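Local coordinates for type II restriction enzyme MunI (Mycoplasma, PDB 1D02), which recognises the double-stranded DNA sequence 5'-CAATTG-3' as a homodimer and cleaves it after the first C, leaving 5'-phosphate ends, at residues 40-45 with 84-89; 46-51 with 94-99. The protein carries 1 engineered substitution. All coordinates share one frame; numbering follows the deposited sequence.

Interaction 1 of 2, residues 40-45 with 84-89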
loop_
_atom_site.group_PDB
_atom_site.type_symbol
_atom_site.label_atom_id
_atom_site.label_comp_id
_atom_site.label_asym_id
_atom_site.label_seq_id
_atom_site.Cartn_x
_atom_site.Cartn_y
_atom_site.Cartn_z
ATOM N N TYR D 40 -24.772 10.048 13.066
ATOM C CA TYR D 40 -23.489 10.006 12.374
ATOM C C TYR D 40 -22.932 11.394 12.135
ATOM O O TYR D 40 -23.682 12.345 11.917
ATOM C CB TYR D 40 -23.599 9.289 11.019
ATOM C CG TYR D 40 -24.179 7.899 11.111
ATOM C CD1 TYR D 40 -25.541 7.695 10.950
ATOM C CD2 TYR D 40 -23.373 6.799 11.420
ATOM C CE1 TYR D 40 -26.107 6.424 11.098
ATOM C CE2 TYR D 40 -23.930 5.507 11.583
ATOM C CZ TYR D 40 -25.303 5.337 11.424
ATOM O OH TYR D 40 -25.885 4.102 11.651
ATOM N N VAL D 41 -21.612 11.509 12.190
ATOM C CA VAL D 41 -20.963 12.774 11.913
ATOM C C VAL D 41 -19.776 12.484 11.007
ATOM O O VAL D 41 -19.145 11.438 11.110
ATOM C CB VAL D 41 -20.459 13.464 13.189
ATOM C CG1 VAL D 41 -21.618 13.717 14.138
ATOM C CG2 VAL D 41 -19.406 12.612 13.852
ATOM N N LEU D 42 -19.507 13.402 10.093
ATOM C CA LEU D 42 -18.390 13.249 9.172
ATOM C C LEU D 42 -17.292 14.193 9.651
ATOM O O LEU D 42 -17.566 15.356 9.971
ATOM C CB LEU D 42 -18.778 13.672 7.750
ATOM C CG LEU D 42 -17.644 13.572 6.720
ATOM C CD1 LEU D 42 -17.421 12.142 6.254
ATOM C CD2 LEU D 42 -17.982 14.491 5.561
ATOM N N TYR D 43 -16.056 13.705 9.694
ATOM C CA TYR D 43 -14.926 14.549 10.089
ATOM C C TYR D 43 -14.067 14.717 8.838
ATOM O O TYR D 43 -13.851 13.754 8.113
ATOM C CB TYR D 43 -14.057 13.865 11.152
ATOM C CG TYR D 43 -14.761 13.562 12.459
ATOM C CD1 TYR D 43 -14.704 12.283 13.028
ATOM C CD2 TYR D 43 -15.461 14.555 13.140
ATOM C CE1 TYR D 43 -15.325 12.009 14.257
ATOM C CE2 TYR D 43 -16.084 14.289 14.365
ATOM C CZ TYR D 43 -16.006 13.018 14.914
ATOM O OH TYR D 43 -16.599 12.770 16.137
ATOM N N GLU D 44 -13.617 15.940 8.588
ATOM C CA GLU D 44 -12.714 16.243 7.479
ATOM C C GLU D 44 -11.342 16.239 8.190
ATOM O O GLU D 44 -11.175 16.814 9.254
ATOM C CB GLU D 44 -13.110 17.615 6.882
ATOM C CG GLU D 44 -14.549 17.572 6.318
ATOM C CD GLU D 44 -15.253 18.928 6.121
ATOM O OE1 GLU D 44 -14.572 19.944 5.845
ATOM O OE2 GLU D 44 -16.512 18.958 6.215
ATOM N N LYS D 45 -10.360 15.525 7.668
ATOM C CA LYS D 45 -9.057 15.474 8.356
ATOM C C LYS D 45 -9.068 15.191 9.903
ATOM O O LYS D 45 -8.535 15.961 10.715
ATOM C CB LYS D 45 -8.253 16.762 8.055
ATOM C CG LYS D 45 -6.765 16.701 8.389
ATOM C CD LYS D 45 -6.056 17.989 7.971
ATOM C CE LYS D 45 -4.565 17.950 8.282
ATOM N NZ LYS D 45 -3.917 19.257 7.982
ATOM N N PHE D 84 -10.923 11.595 5.563
ATOM C CA PHE D 84 -12.185 11.760 6.297
ATOM C C PHE D 84 -12.409 10.605 7.264
ATOM O O PHE D 84 -11.637 9.650 7.292
ATOM C CB PHE D 84 -13.368 11.859 5.295
ATOM C CG PHE D 84 -13.689 10.569 4.553
ATOM C CD1 PHE D 84 -14.653 9.674 5.039
ATOM C CD2 PHE D 84 -13.046 10.248 3.356
ATOM C CE1 PHE D 84 -14.957 8.510 4.342
ATOM C CE2 PHE D 84 -13.345 9.079 2.658
ATOM C CZ PHE D 84 -14.305 8.212 3.153
ATOM N N ALA D 85 -13.421 10.738 8.111
ATOM C CA ALA D 85 -13.806 9.638 8.995
ATOM C C ALA D 85 -15.290 9.789 9.197
ATOM O O ALA D 85 -15.817 10.906 9.158
ATOM C CB ALA D 85 -13.102 9.709 10.367
ATOM N N ILE D 86 -15.957 8.662 9.416
ATOM C CA ILE D 86 -17.387 8.674 9.698
ATOM C C ILE D 86 -17.547 8.034 11.074
ATOM O O ILE D 86 -17.127 6.888 11.282
ATOM C CB ILE D 86 -18.184 7.862 8.670
ATOM C CG1 ILE D 86 -18.137 8.586 7.330
ATOM C CG2 ILE D 86 -19.639 7.704 9.143
ATOM C CD1 ILE D 86 -18.717 7.820 6.206
ATOM N N GLU D 87 -18.124 8.782 12.012
ATOM C CA GLU D 87 -18.318 8.229 13.354
ATOM C C GLU D 87 -19.782 8.059 13.694
ATOM O O GLU D 87 -20.608 8.912 13.350
ATOM C CB GLU D 87 -17.705 9.145 14.435
ATOM C CG GLU D 87 -17.963 8.621 15.874
ATOM C CD GLU D 87 -17.236 9.405 16.944
ATOM O OE1 GLU D 87 -16.547 10.392 16.612
ATOM O OE2 GLU D 87 -17.357 9.030 18.131
ATOM N N ASN D 88 -20.106 6.945 14.345
ATOM C CA ASN D 88 -21.454 6.716 14.872
ATOM C C ASN D 88 -21.258 7.250 16.306
ATOM O O ASN D 88 -20.550 6.622 17.107
ATOM C CB ASN D 88 -21.755 5.230 14.893
ATOM C CG ASN D 88 -23.045 4.905 15.635
ATOM O OD1 ASN D 88 -23.441 5.617 16.571
ATOM N ND2 ASN D 88 -23.683 3.818 15.235
ATOM N N THR D 89 -21.854 8.403 16.629
ATOM C CA THR D 89 -21.643 9.015 17.937
ATOM C C THR D 89 -22.314 8.295 19.103
ATOM O O THR D 89 -22.070 8.648 20.254
ATOM C CB THR D 89 -22.060 10.499 17.967
ATOM O OG1 THR D 89 -23.466 10.609 17.695
ATOM C CG2 THR D 89 -21.262 11.298 16.936
HETATM O O HOH W 1 -24.141 2.178 12.458
#

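Interaction 2 of 2, residues 46-51 with 94-99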
loop_
_atom_site.group_PDB
_atom_site.type_symbol
_atom_site.label_atom_id
_atom_site.label_comp_id
_atom_site.label_asym_id
_atom_site.label_seq_id
_atom_site.Cartn_x
_atom_site.Cartn_y
_atom_site.Cartn_z
ATOM N N PRO D 46 -9.686 14.075 10.320
ATOM C CA PRO D 46 -9.778 13.633 11.728
ATOM C C PRO D 46 -8.365 13.543 12.313
ATOM O O PRO D 46 -7.417 13.255 11.584
ATOM C CB PRO D 46 -10.424 12.254 11.610
ATOM C CG PRO D 46 -10.022 11.812 10.202
ATOM C CD PRO D 46 -10.241 13.056 9.419
ATOM N N LYS D 47 -8.230 13.763 13.621
ATOM C CA LYS D 47 -6.929 13.747 14.284
ATOM C C LYS D 47 -6.647 12.523 15.151
ATOM O O LYS D 47 -5.653 12.497 15.873
ATOM C CB LYS D 47 -6.792 15.018 15.130
ATOM C CG LYS D 47 -6.964 16.278 14.282
ATOM C CD LYS D 47 -6.496 17.535 15.002
ATOM C CE LYS D 47 -7.412 17.969 16.120
ATOM N NZ LYS D 47 -6.972 19.325 16.628
ATOM N N HIS D 48 -7.500 11.502 15.061
ATOM C CA HIS D 48 -7.337 10.310 15.899
ATOM C C HIS D 48 -6.050 9.541 15.749
ATOM O O HIS D 48 -5.650 8.837 16.668
ATOM C CB HIS D 48 -8.485 9.319 15.660
ATOM C CG HIS D 48 -9.840 9.949 15.708
ATOM N ND1 HIS D 48 -10.292 10.803 14.727
ATOM C CD2 HIS D 48 -10.823 9.888 16.639
ATOM C CE1 HIS D 48 -11.496 11.244 15.050
ATOM N NE2 HIS D 48 -11.841 10.704 16.206
ATOM N N LEU D 49 -5.407 9.671 14.598
ATOM C CA LEU D 49 -4.183 8.938 14.288
ATOM C C LEU D 49 -2.961 9.858 14.183
ATOM O O LEU D 49 -1.972 9.519 13.527
ATOM C CB LEU D 49 -4.404 8.184 12.963
ATOM C CG LEU D 49 -5.487 7.090 13.021
ATOM C CD1 LEU D 49 -6.314 7.089 11.742
ATOM C CD2 LEU D 49 -4.823 5.720 13.229
ATOM N N LYS D 50 -3.034 11.009 14.846
ATOM C CA LYS D 50 -1.961 11.989 14.833
ATOM C C LYS D 50 -0.684 11.521 15.550
ATOM O O LYS D 50 0.409 11.982 15.229
ATOM C CB LYS D 50 -2.470 13.280 15.513
ATOM C CG LYS D 50 -1.523 14.487 15.541
ATOM C CD LYS D 50 -1.943 15.467 16.664
ATOM C CE LYS D 50 -2.465 16.823 16.165
ATOM N NZ LYS D 50 -1.445 17.631 15.414
ATOM N N ASN D 51 -0.821 10.612 16.520
ATOM C CA ASN D 51 0.333 10.197 17.331
ATOM C C ASN D 51 0.580 8.707 17.199
ATOM O O ASN D 51 0.011 7.915 17.950
ATOM C CB ASN D 51 0.045 10.587 18.803
ATOM C CG ASN D 51 1.229 10.355 19.725
ATOM O OD1 ASN D 51 2.289 9.935 19.294
ATOM N ND2 ASN D 51 1.046 10.634 21.011
ATOM N N ILE D 94 -15.688 4.225 14.607
ATOM C CA ILE D 94 -15.294 5.124 13.529
ATOM C C ILE D 94 -14.720 4.387 12.325
ATOM O O ILE D 94 -13.939 3.439 12.474
ATOM C CB ILE D 94 -14.198 6.098 14.008
ATOM C CG1 ILE D 94 -14.673 6.851 15.246
ATOM C CG2 ILE D 94 -13.836 7.080 12.885
ATOM C CD1 ILE D 94 -13.579 7.565 16.012
ATOM N N LEU D 95 -15.113 4.840 11.133
ATOM C CA LEU D 95 -14.609 4.277 9.875
ATOM C C LEU D 95 -13.718 5.389 9.319
ATOM O O LEU D 95 -14.178 6.515 9.142
ATOM C CB LEU D 95 -15.770 4.005 8.903
ATOM C CG LEU D 95 -15.374 3.651 7.460
ATOM C CD1 LEU D 95 -14.708 2.269 7.477
ATOM C CD2 LEU D 95 -16.603 3.641 6.544
ATOM N N PHE D 96 -12.445 5.085 9.068
ATOM C CA PHE D 96 -11.516 6.078 8.535
ATOM C C PHE D 96 -11.466 5.967 7.025
ATOM O O PHE D 96 -11.578 4.871 6.478
ATOM C CB PHE D 96 -10.133 5.869 9.172
ATOM C CG PHE D 96 -10.106 6.214 10.627
ATOM C CD1 PHE D 96 -10.180 5.217 11.603
ATOM C CD2 PHE D 96 -10.083 7.543 11.024
ATOM C CE1 PHE D 96 -10.237 5.565 12.966
ATOM C CE2 PHE D 96 -10.132 7.895 12.366
ATOM C CZ PHE D 96 -10.211 6.904 13.340
ATOM N N GLY D 97 -11.329 7.101 6.340
ATOM C CA GLY D 97 -11.344 7.026 4.897
ATOM C C GLY D 97 -10.285 7.782 4.138
ATOM O O GLY D 97 -9.606 8.644 4.690
ATOM N N GLU D 98 -10.154 7.448 2.858
ATOM C CA GLU D 98 -9.198 8.119 1.985
ATOM C C GLU D 98 -9.923 8.453 0.691
ATOM O O GLU D 98 -10.948 7.849 0.359
ATOM C CB GLU D 98 -7.998 7.216 1.659
ATOM C CG GLU D 98 -7.114 6.832 2.836
ATOM C CD GLU D 98 -6.621 8.027 3.651
ATOM O OE1 GLU D 98 -6.533 9.160 3.108
ATOM O OE2 GLU D 98 -6.319 7.842 4.855
ATOM N N ILE D 99 -9.372 9.407 -0.054
ATOM C CA ILE D 99 -9.950 9.813 -1.320
ATOM C C ILE D 99 -8.771 9.851 -2.285
ATOM O O ILE D 99 -7.824 10.623 -2.078
ATOM C CB ILE D 99 -10.595 11.216 -1.224
ATOM C CG1 ILE D 99 -11.804 11.174 -0.255
ATOM C CG2 ILE D 99 -11.060 11.670 -2.606
ATOM C CD1 ILE D 99 -12.494 12.495 -0.091
#

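Interaction 1 of 2, residues 40-45 with 84-89
Val41 pairs with Glu87 and Tyr43 with Ala85 through two-way backbone hydrogen bonds, joining strands 40-44 and 84-88 antiparallel with their axes 4.7 Å apart at closest and their directions 160° apart. Tyr40-Asn88, Leu42-Ile86 and Glu44-Phe84 are the intervening non-hydrogen-bonded pairs. The bond from Glu87 N to Val41 O, 3.0 Å, is nearly straight, and close CA-H...O contacts, such as Tyr40 CA to Glu87 O at 3.2 Å, fill in between. On the face carrying Val41, Tyr43, Ala85 and Glu87, the Tyr43 ring stands up from the sheet and leans toward Glu87, crossing its side chain at a slant. Its edge passes Ala85 CB and brings the hydroxyl to the carboxylate of Glu87, whose OE1 lies in the ring plane. The Tyr43 OH to Glu87 OE1 hydrogen bond is modelled at 2.4 Å, so short that its exact length is doubtful. Glu87 reaches it with an extended chain, CG anti to the backbone N (chi1 177°), while OE2 makes a weak hydrogen bond to His92. Beyond Glu87, Val41 CG1 meets Thr89 CG2 at 3.7 Å. On the opposite face, apolar contacts fill the middle: Leu42 CD1 sits 3.8 Å from Ile86 CG1 and also touches the Phe84 ring. There, too, Tyr40 CE2 packs 4.0 Å from Asn88 CB, and one water accepts bonds from Tyr40 OH and, at greater length, Asn88 ND2. Asn88 OD1 is taken by the backbone N of Glu90 and of Thr91. The pair forms the antiparallel margin of the mixed sheet of a PD-(D/E)XK family nuclease, 40-44 outermost and 84-88 between it and strand 93-101. Helix 27-34 packs on the face of Leu42, Glu44 and Phe84, and Phe35 just beyond it meets Tyr40 and Ile86.

Interaction 2 of 2, residues 46-51 with 94-99
The Phe96 ring projects from its strand into a group formed by Pro46, His48 and Leu49, which meet its edge and one face. Its CG lies anti to the carbonyl carbon (chi1 -69°), which sends the ring toward the loop. Leu49 comes from the opposite direction, its CD1 over the middle of one face in a CH-pi contact, 3.9 Å from the ring centroid and 12° off the normal. Ile94 CG2, two residues back on the same strand, lies against the other face toward the rim, leaving the phenyl ring clamped between two aliphatic groups. At its rim the ring meets His48 in an offset edge-to-face pair: the edge of Phe96 is turned to the imidazole face, centroids 5.5 Å apart and planes at 66°. The nearest approach, Phe96 CE2 to His48 ND1, is 3.7 Å, and that buried nitrogen has no hydrogen-bonding partner in the model. On the same side of the imidazole, farther along the ring, His48 NE2 rests 3.6 Å from Ile94 CD1. Pro46 CG adds a looser edge contact with Phe96. A type I beta turn from Lys47 to Lys50 places His48 and Leu49 side by side facing the strand. The cluster packs the loop after strand 40-44 and helix 128-138 on one face of the sheet, with Tyr134 edge-to-face to Phe96 and Ile137 against both His48 and Leu49. Strand 93-101 lies between 84-88 and 148-153.

How the interactions relate
Interactions 1 and 2 share the same sheet: strands 84-88 and 93-101 are neighbours joined by probable backbone hydrogen bonds, Phe84 O to Gly97 N and Ile86 N to Leu95 O. Interaction 1 is a regular strand pairing at the sheet margin, partly buried, in which polar side chains and a water supplement the backbone ladder. Interaction 2 is a buried contact in which the loop continuing from strand 40-44 touches 94-99 through side chains alone, chiefly aromatic and aliphatic. Ala85 belongs to both: paired with Tyr43 in interaction 1, it also touches Pro46 and Phe96 of interaction 2. The sheet is that of the PD-(D/E)XK nuclease family, and Glu98 probably supplies the acid of the (D/E)XK half of the motif.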